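Local coordinates for protein V-type ATP synthase alpha chain (Nanoarchaeum equitans Kin4-M, PDB 5BN4) that forms subunit A of an archaeal rotary V-type ATP synthase complex, a member of the alpha/beta family whose P-loop-class nucleotide-binding domain holds ANP here, at residues A[222-227]-A[404-409]; A[243-248]-A[278-283]; A[250-255]-A[318-323]. All blocks are in the same frame, centred on the assembly; numbering follows the deposited sequence.

Contact 1 of 3, residues A[222-227]-A[404-409]; sequences PGPFGS and LDSKLA. With ANP (phosphoaminophosphonic acid-adenylate ester), chain C.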
# COMPACT_ATOMS: atom_id res chain seq x y z
N PRO A 222 14.30 4.73 18.52
CA PRO A 222 13.50 3.77 17.76
C PRO A 222 14.37 2.74 17.04
O PRO A 222 15.53 3.01 16.75
CB PRO A 222 12.79 4.65 16.75
CG PRO A 222 13.78 5.72 16.46
CD PRO A 222 14.57 5.95 17.74
N GLY A 223 13.79 1.58 16.76
CA GLY A 223 14.49 0.52 16.06
C GLY A 223 13.69 -0.77 16.07
O GLY A 223 12.82 -0.95 16.92
N PRO A 224 13.98 -1.68 15.13
CA PRO A 224 13.29 -2.97 15.03
C PRO A 224 13.67 -3.89 16.19
O PRO A 224 14.52 -3.53 17.00
CB PRO A 224 13.82 -3.55 13.71
CG PRO A 224 15.16 -2.92 13.54
CD PRO A 224 15.02 -1.53 14.10
N PHE A 225 13.04 -5.06 16.28
CA PHE A 225 13.36 -5.98 17.37
C PHE A 225 14.78 -6.53 17.24
O PHE A 225 15.22 -6.89 16.15
CB PHE A 225 12.32 -7.11 17.49
CG PHE A 225 12.33 -8.10 16.35
CD1 PHE A 225 13.19 -9.18 16.35
CD2 PHE A 225 11.44 -7.97 15.30
CE1 PHE A 225 13.20 -10.10 15.32
CE2 PHE A 225 11.43 -8.88 14.26
CZ PHE A 225 12.31 -9.95 14.27
N GLY A 226 15.49 -6.59 18.36
CA GLY A 226 16.84 -7.11 18.38
C GLY A 226 17.90 -6.08 18.03
O GLY A 226 19.09 -6.41 17.94
N SER A 227 17.48 -4.83 17.83
CA SER A 227 18.41 -3.77 17.44
C SER A 227 19.25 -3.27 18.61
O SER A 227 20.41 -2.91 18.44
CB SER A 227 17.67 -2.62 16.75
OG SER A 227 16.56 -2.19 17.52
N LEU A 404 18.41 3.31 15.84
CA LEU A 404 19.11 2.04 15.80
C LEU A 404 18.96 1.36 14.44
O LEU A 404 17.85 1.27 13.90
CB LEU A 404 18.63 1.12 16.92
CG LEU A 404 19.02 1.56 18.34
CD1 LEU A 404 18.44 0.63 19.38
CD2 LEU A 404 20.54 1.62 18.47
N ASP A 405 20.07 0.90 13.89
CA ASP A 405 20.10 0.37 12.53
C ASP A 405 20.01 -1.15 12.49
O ASP A 405 20.74 -1.85 13.20
CB ASP A 405 21.36 0.83 11.80
CG ASP A 405 21.32 0.54 10.32
OD1 ASP A 405 20.21 0.54 9.74
OD2 ASP A 405 22.40 0.32 9.72
N SER A 406 19.11 -1.66 11.66
CA SER A 406 18.93 -3.10 11.50
C SER A 406 20.16 -3.74 10.88
O SER A 406 20.51 -4.87 11.19
CB SER A 406 17.70 -3.38 10.63
OG SER A 406 17.42 -4.77 10.58
N LYS A 407 20.82 -3.00 9.99
CA LYS A 407 22.02 -3.48 9.31
C LYS A 407 23.19 -3.61 10.27
O LYS A 407 23.95 -4.58 10.21
CB LYS A 407 22.38 -2.55 8.16
CG LYS A 407 23.58 -3.00 7.34
CD LYS A 407 24.23 -1.81 6.63
CE LYS A 407 25.26 -2.26 5.61
NZ LYS A 407 24.62 -2.90 4.43
N LEU A 408 23.34 -2.63 11.16
CA LEU A 408 24.43 -2.63 12.13
C LEU A 408 24.25 -3.72 13.19
O LEU A 408 25.21 -4.37 13.59
CB LEU A 408 24.56 -1.26 12.80
CG LEU A 408 25.05 -0.13 11.89
CD1 LEU A 408 25.07 1.19 12.64
CD2 LEU A 408 26.43 -0.44 11.34
N ALA A 409 23.01 -3.91 13.64
CA ALA A 409 22.70 -4.95 14.61
C ALA A 409 23.00 -6.32 14.01
O ALA A 409 23.49 -7.22 14.70
CB ALA A 409 21.25 -4.87 15.05
PG ANP C . 13.98 -4.66 23.42
O1G ANP C . 14.53 -5.79 24.34
O2G ANP C . 13.28 -3.55 24.31
O3G ANP C . 12.93 -5.22 22.45
PB ANP C . 15.74 -4.58 21.23
O1B ANP C . 15.99 -3.42 20.21
O2B ANP C . 14.69 -5.53 20.60
N3B ANP C . 15.23 -3.90 22.68
PA ANP C . 17.78 -5.60 22.83
O1A ANP C . 17.91 -4.22 23.52
O2A ANP C . 16.91 -6.53 23.74
O3A ANP C . 17.08 -5.32 21.41
O5' ANP C . 19.18 -6.23 22.53
C5' ANP C . 19.28 -7.19 21.48
C4' ANP C . 20.68 -7.76 21.46
O4' ANP C . 21.62 -6.78 21.20
C3' ANP C . 21.00 -8.41 22.80
O3' ANP C . 21.04 -9.76 22.71
C2' ANP C . 22.34 -7.90 23.18
O2' ANP C . 23.28 -8.89 23.43
C1' ANP C . 22.75 -7.04 22.00
N9 ANP C . 23.38 -5.78 22.39
C8 ANP C . 22.80 -4.57 22.39
N7 ANP C . 23.67 -3.66 22.80
C5 ANP C . 24.84 -4.25 23.07
C6 ANP C . 26.07 -3.80 23.51
N6 ANP C . 26.27 -2.41 23.78
N1 ANP C . 27.08 -4.67 23.68
C2 ANP C . 26.92 -6.00 23.44
N3 ANP C . 25.73 -6.47 23.00
C4 ANP C . 24.68 -5.63 22.81

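Contact 2 of 3, residues A[243-248]-A[278-283]; sequences DIVIYI and YRTILI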
# COMPACT_ATOMS: atom_id res chain seq x y z
N ASP A 243 21.37 12.34 39.38
CA ASP A 243 21.10 12.13 40.81
C ASP A 243 20.10 11.00 41.00
O ASP A 243 20.24 10.17 41.91
CB ASP A 243 20.57 13.41 41.46
CG ASP A 243 21.62 14.50 41.54
OD1 ASP A 243 22.78 14.20 41.90
OD2 ASP A 243 21.29 15.67 41.24
N ILE A 244 19.08 10.97 40.14
CA ILE A 244 18.02 9.97 40.21
C ILE A 244 17.80 9.33 38.84
O ILE A 244 17.72 10.03 37.83
CB ILE A 244 16.70 10.58 40.71
CG1 ILE A 244 16.85 11.06 42.16
CG2 ILE A 244 15.56 9.58 40.61
CD1 ILE A 244 17.24 9.96 43.12
N VAL A 245 17.70 8.01 38.82
CA VAL A 245 17.41 7.28 37.59
C VAL A 245 16.08 6.53 37.71
O VAL A 245 15.89 5.75 38.64
CB VAL A 245 18.53 6.28 37.25
CG1 VAL A 245 18.11 5.38 36.09
CG2 VAL A 245 19.82 7.02 36.93
N ILE A 246 15.18 6.78 36.77
CA ILE A 246 13.90 6.09 36.74
C ILE A 246 13.76 5.24 35.48
O ILE A 246 13.75 5.77 34.37
CB ILE A 246 12.72 7.08 36.78
CG1 ILE A 246 12.82 7.98 38.01
CG2 ILE A 246 11.40 6.34 36.76
CD1 ILE A 246 11.73 9.02 38.08
N TYR A 247 13.67 3.92 35.65
CA TYR A 247 13.49 3.04 34.51
C TYR A 247 12.07 2.48 34.46
O TYR A 247 11.65 1.74 35.35
CB TYR A 247 14.51 1.90 34.49
CG TYR A 247 14.67 1.27 33.12
CD1 TYR A 247 13.81 0.27 32.69
CD2 TYR A 247 15.66 1.70 32.25
CE1 TYR A 247 13.94 -0.29 31.43
CE2 TYR A 247 15.80 1.13 31.00
CZ TYR A 247 14.94 0.14 30.59
OH TYR A 247 15.08 -0.42 29.34
N ILE A 248 11.34 2.85 33.41
CA ILE A 248 9.96 2.43 33.23
C ILE A 248 9.88 1.26 32.25
O ILE A 248 10.22 1.40 31.07
CB ILE A 248 9.08 3.58 32.70
CG1 ILE A 248 9.22 4.81 33.60
CG2 ILE A 248 7.63 3.15 32.59
CD1 ILE A 248 8.45 6.02 33.10
N TYR A 278 20.51 2.44 44.79
CA TYR A 278 20.05 3.46 45.74
C TYR A 278 19.67 4.78 45.08
O TYR A 278 19.14 5.68 45.74
CB TYR A 278 21.10 3.67 46.84
CG TYR A 278 21.21 2.51 47.80
CD1 TYR A 278 20.13 1.67 48.04
CD2 TYR A 278 22.40 2.25 48.47
CE1 TYR A 278 20.23 0.60 48.91
CE2 TYR A 278 22.51 1.18 49.35
CZ TYR A 278 21.42 0.37 49.57
OH TYR A 278 21.52 -0.69 50.44
N ARG A 279 19.92 4.89 43.78
CA ARG A 279 19.51 6.07 43.03
C ARG A 279 18.49 5.69 41.97
O ARG A 279 18.05 6.53 41.19
CB ARG A 279 20.71 6.75 42.36
CG ARG A 279 21.21 6.03 41.12
CD ARG A 279 22.07 6.95 40.27
NE ARG A 279 22.52 6.31 39.03
CZ ARG A 279 23.21 6.93 38.08
NH1 ARG A 279 23.54 8.21 38.22
NH2 ARG A 279 23.58 6.28 36.99
N THR A 280 18.11 4.42 41.95
CA THR A 280 17.26 3.88 40.89
C THR A 280 15.85 3.59 41.38
O THR A 280 15.65 3.05 42.46
CB THR A 280 17.85 2.58 40.30
OG1 THR A 280 19.24 2.77 39.99
CG2 THR A 280 17.10 2.18 39.04
N ILE A 281 14.87 3.96 40.56
CA ILE A 281 13.48 3.60 40.79
C ILE A 281 12.96 2.81 39.60
O ILE A 281 13.13 3.21 38.45
CB ILE A 281 12.60 4.84 41.00
CG1 ILE A 281 13.12 5.67 42.18
CG2 ILE A 281 11.15 4.43 41.24
CD1 ILE A 281 12.40 6.99 42.35
N LEU A 282 12.33 1.67 39.87
CA LEU A 282 11.83 0.81 38.81
C LEU A 282 10.30 0.80 38.75
O LEU A 282 9.63 0.47 39.72
CB LEU A 282 12.35 -0.62 38.97
CG LEU A 282 13.86 -0.80 38.87
CD1 LEU A 282 14.24 -2.27 38.93
CD2 LEU A 282 14.39 -0.17 37.59
N ILE A 283 9.77 1.18 37.59
CA ILE A 283 8.35 1.06 37.31
C ILE A 283 8.17 -0.07 36.31
O ILE A 283 8.75 -0.03 35.22
CB ILE A 283 7.78 2.36 36.71
CG1 ILE A 283 8.33 3.59 37.44
CG2 ILE A 283 6.26 2.34 36.74
CD1 ILE A 283 7.94 3.68 38.89

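Contact 3 of 3, residues A[250-255]-A[318-323]; sequences CGERGN and NADSTS. With ANP (phosphoaminophosphonic acid-adenylate ester), chain C.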
# COMPACT_ATOMS: atom_id res chain seq x y z
N CYS A 250 7.64 -0.37 30.20
CA CYS A 250 6.32 -0.15 29.61
C CYS A 250 5.98 -1.22 28.57
O CYS A 250 6.41 -1.14 27.42
CB CYS A 250 6.25 1.24 28.98
SG CYS A 250 4.59 1.78 28.51
N GLY A 251 5.20 -2.21 29.00
CA GLY A 251 4.70 -3.23 28.10
C GLY A 251 5.77 -4.09 27.45
O GLY A 251 5.64 -4.47 26.28
N GLU A 252 6.82 -4.41 28.19
CA GLU A 252 7.89 -5.26 27.67
C GLU A 252 8.09 -6.52 28.50
O GLU A 252 7.21 -6.91 29.27
CB GLU A 252 9.20 -4.48 27.54
CG GLU A 252 9.14 -3.29 26.59
CD GLU A 252 8.85 -3.69 25.15
OE1 GLU A 252 9.09 -4.86 24.79
OE2 GLU A 252 8.37 -2.83 24.38
N ARG A 253 9.24 -7.16 28.34
CA ARG A 253 9.52 -8.44 28.98
C ARG A 253 9.73 -8.32 30.49
O ARG A 253 10.34 -7.36 30.97
CB ARG A 253 10.73 -9.12 28.34
CG ARG A 253 10.56 -9.43 26.86
CD ARG A 253 11.82 -10.05 26.27
NE ARG A 253 11.70 -10.27 24.84
CZ ARG A 253 12.01 -9.37 23.91
NH1 ARG A 253 12.46 -8.18 24.26
NH2 ARG A 253 11.86 -9.66 22.62
N GLY A 254 9.24 -9.31 31.23
CA GLY A 254 9.41 -9.34 32.68
C GLY A 254 10.85 -9.55 33.11
O GLY A 254 11.33 -8.88 34.02
N ASN A 255 11.53 -10.47 32.44
CA ASN A 255 12.91 -10.81 32.75
C ASN A 255 13.84 -9.62 32.73
O ASN A 255 14.84 -9.60 33.45
CB ASN A 255 13.44 -11.87 31.78
CG ASN A 255 13.01 -13.27 32.14
OD1 ASN A 255 12.79 -13.58 33.32
ND2 ASN A 255 12.88 -14.13 31.14
N ASN A 318 13.92 6.72 31.64
CA ASN A 318 13.97 5.84 30.48
C ASN A 318 12.65 5.09 30.29
O ASN A 318 12.23 4.34 31.17
CB ASN A 318 15.12 4.83 30.61
CG ASN A 318 16.47 5.51 30.77
OD1 ASN A 318 16.87 5.87 31.87
ND2 ASN A 318 17.18 5.67 29.66
N ALA A 319 12.00 5.29 29.15
CA ALA A 319 10.72 4.66 28.87
C ALA A 319 10.84 3.58 27.79
O ALA A 319 11.00 3.89 26.61
CB ALA A 319 9.69 5.70 28.47
N ASP A 320 10.76 2.33 28.21
CA ASP A 320 10.95 1.20 27.30
C ASP A 320 9.73 0.27 27.32
O ASP A 320 9.58 -0.54 28.23
CB ASP A 320 12.21 0.42 27.68
CG ASP A 320 12.44 -0.80 26.81
OD1 ASP A 320 11.99 -0.80 25.65
OD2 ASP A 320 13.07 -1.76 27.30
N SER A 321 8.86 0.40 26.31
CA SER A 321 8.99 1.42 25.28
C SER A 321 7.67 2.14 25.07
O SER A 321 6.61 1.65 25.48
CB SER A 321 9.48 0.81 23.96
OG SER A 321 8.45 0.09 23.30
N THR A 322 7.72 3.31 24.44
CA THR A 322 6.56 4.18 24.32
C THR A 322 5.51 3.64 23.35
O THR A 322 4.34 4.02 23.42
CB THR A 322 6.97 5.60 23.88
OG1 THR A 322 7.60 5.55 22.59
CG2 THR A 322 7.94 6.21 24.89
N SER A 323 5.94 2.77 22.44
CA SER A 323 5.03 2.18 21.46
C SER A 323 3.94 1.34 22.13
O SER A 323 2.82 1.25 21.61
CB SER A 323 5.80 1.34 20.45
OG SER A 323 6.76 2.13 19.77
PG ANP C . 13.98 -4.66 23.42
O1G ANP C . 14.53 -5.79 24.34
O2G ANP C . 13.28 -3.55 24.31
O3G ANP C . 12.93 -5.22 22.45
PB ANP C . 15.74 -4.58 21.23
O1B ANP C . 15.99 -3.42 20.21
O2B ANP C . 14.69 -5.53 20.60
N3B ANP C . 15.23 -3.90 22.68
PA ANP C . 17.78 -5.60 22.83
O1A ANP C . 17.91 -4.22 23.52
O2A ANP C . 16.91 -6.53 23.74
O3A ANP C . 17.08 -5.32 21.41
O5' ANP C . 19.18 -6.23 22.53
C5' ANP C . 19.28 -7.19 21.48
C4' ANP C . 20.68 -7.76 21.46
O4' ANP C . 21.62 -6.78 21.20
C3' ANP C . 21.00 -8.41 22.80
O3' ANP C . 21.04 -9.76 22.71
C2' ANP C . 22.34 -7.90 23.18
O2' ANP C . 23.28 -8.89 23.43
C1' ANP C . 22.75 -7.04 22.00
N9 ANP C . 23.38 -5.78 22.39
C8 ANP C . 22.80 -4.57 22.39
N7 ANP C . 23.67 -3.66 22.80
C5 ANP C . 24.84 -4.25 23.07
C6 ANP C . 26.07 -3.80 23.51
N6 ANP C . 26.27 -2.41 23.78
N1 ANP C . 27.08 -4.67 23.68
C2 ANP C . 26.92 -6.00 23.44
N3 ANP C . 25.73 -6.47 23.00
C4 ANP C . 24.68 -5.63 22.81

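Contact 1 of 3, residues A[222-227]-A[404-409]
In Leu-404, chi1 of -69° puts CG beside the backbone N and chi2 of 177° extends CD1 to within 3.9 Å of Ser-227 OG. Chi1 of 51° in Ser-227 turns OG to the ligand side, where it lies 3.0 Å from ANP O1B, while CB rests 3.9 Å from Leu-404 CB. The backbones are tied by one nearly straight bond, Leu-404 N to Pro-222 O at 3.0 Å. Two apolar touches flank this: Pro-224 CG meets Ser-406 CB at 3.9 Å, and Ala-409 CB approaches Ser-227 CA at 3.9 Å. Between them the loop makes a type II beta turn from Pro-224 to Ser-227, with Gly-226 at its third position; the turn lets Gly-226 N donate a hydrogen bond to ANP O2B (2.6 Å). This geometry, with Gly-223 O bonded to Lys-229 NZ, is consistent with a P-loop (Walker A motif) around the phosphates. Asp-405 occupies the N-cap of the facing helix and accepts a weak bond from Leu-408 N. The contact thus lays the start of helix 406-410 against the loop that joins strand 218-222 to helix 229-239, with Gly-296 of the NEQ263 chain packing on Phe-225.

Contact 2 of 3, residues A[243-248]-A[278-283]
Val-245 and Arg-279 begin a series of four backbone hydrogen bonds between strands 244-248 and 280-283: Val-245 N to Arg-279 O (2.8 Å), Ile-281 N to Val-245 O (2.8 Å), Tyr-247 N to Ile-281 O (2.9 Å) and Ile-283 N to Tyr-247 O (3.0 Å). Only Val-245 and Tyr-247 on the first strand use both N and O here; Ile-246, between them, bonds strand 314-320 instead, as do Ile-244 and, through its N, Ile-248. Val-245 thus bonds both neighbours of its partner Thr-280, and Tyr-247 those of Leu-282, the pattern of parallel strands; the segment axes diverge by just 16°. CA-H...O contacts fill in between, the shortest from Thr-280 CA to Val-245 O at 3.2 Å. The two strands belong to a beta-alpha-beta unit, joined through helix 254-263, within the central sheet of the nucleotide-binding domain. In the apolar packing, Ile-246, Ile-248, Ile-281 and Ile-283 share one face, where Ile-248 and Ile-283 run side by side, CG1 to CG1 4.1 Å, beneath helix 292-309. On the other, Leu-282 CD2 touches Tyr-247 CB at 3.7 Å, and chi1 of -160° leads the tyrosine ring away toward helix 229-239. Polar-apolar packing occurs at the strand entrance: Val-245 CG2 sits 3.4 Å above the Arg-279 guanidinium plane, near its rim. The extended arginine chain brings that group to Ala-240 O, which takes a hydrogen bond from NH1.

Contact 3 of 3, residues A[250-255]-A[318-323]
Glu-252 and Ser-321 meet through OE2 and OG, 3.1 Å apart and within hydrogen-bonding range. Beside them the bent glutamate chain, chi2 -62°, lays its CG 3.2 Å from Asp-320 O. The backbones are pinned by two bonds on Cys-250: its N donates to Asp-320 O at 2.8 Å, approaching from well above the carbonyl plane, and its O accepts from Ser-321 N at 3.1 Å. The peptide from Asp-320 to Ser-321 is cis, which puts its C=O and N-H on the same side, where both can reach Cys-250. Around this core lies the ligand shell. Asp-320 OD1 stands 3.3 Å from ANP O2G, Arg-253 presents its guanidinium edge to the gamma phosphate with NH1 3.2 Å from O1G, and a magnesium ion lies about 3 Å from the Glu-252 side chain. Further out, Arg-324 NE forms a salt bridge with Glu-252 OE2, Ser-380 OG bonds Ser-321 OG, and Thr-230 OG1 and Tyr-247 OH both bond Asp-320 OD2, which probably helps to fix the rotation of that carboxylate. Arg-253 NH2 bonds Thr-299 O of the NEQ263 chain, and Arg-253 NH1 also forms a salt bridge with Glu-256. The placement of Asp-320 at the end of strand 314-320, beside the phosphates, is consistent with a Walker B aspartate. Chemically, the 4.3 Å between Glu-252 OE2 and Asp-320 OD1, with the ion by the former residue and ANP O2G by the latter, is consistent with a magnesium-phosphate site whose arginines, Arg-253 and Arg-324, are paired with acidic groups.

All three contacts belong to the nucleotide-binding domain, and contacts 1 and 3 both touch ANP: contact 1 reaches the beta phosphate oxygens, contact 3 the gamma phosphate. Their centres are 16 Å apart and their nearest atoms about 6 Å. Contact 2 is set back in the sheet, its centre about 26 Å from that of contact 1 and 14 Å from that of contact 3, yet it adjoins contact 3 directly: Ile-248 N lies 2.8 Å from Asn-318 O, a probable hydrogen bond. Strand 244-250 thus runs from the packing of contact 2 to the ligand-facing loop of contact 3, and the side chain of Tyr-247, by its hydroxyl, comes within about 6 Å of ANP.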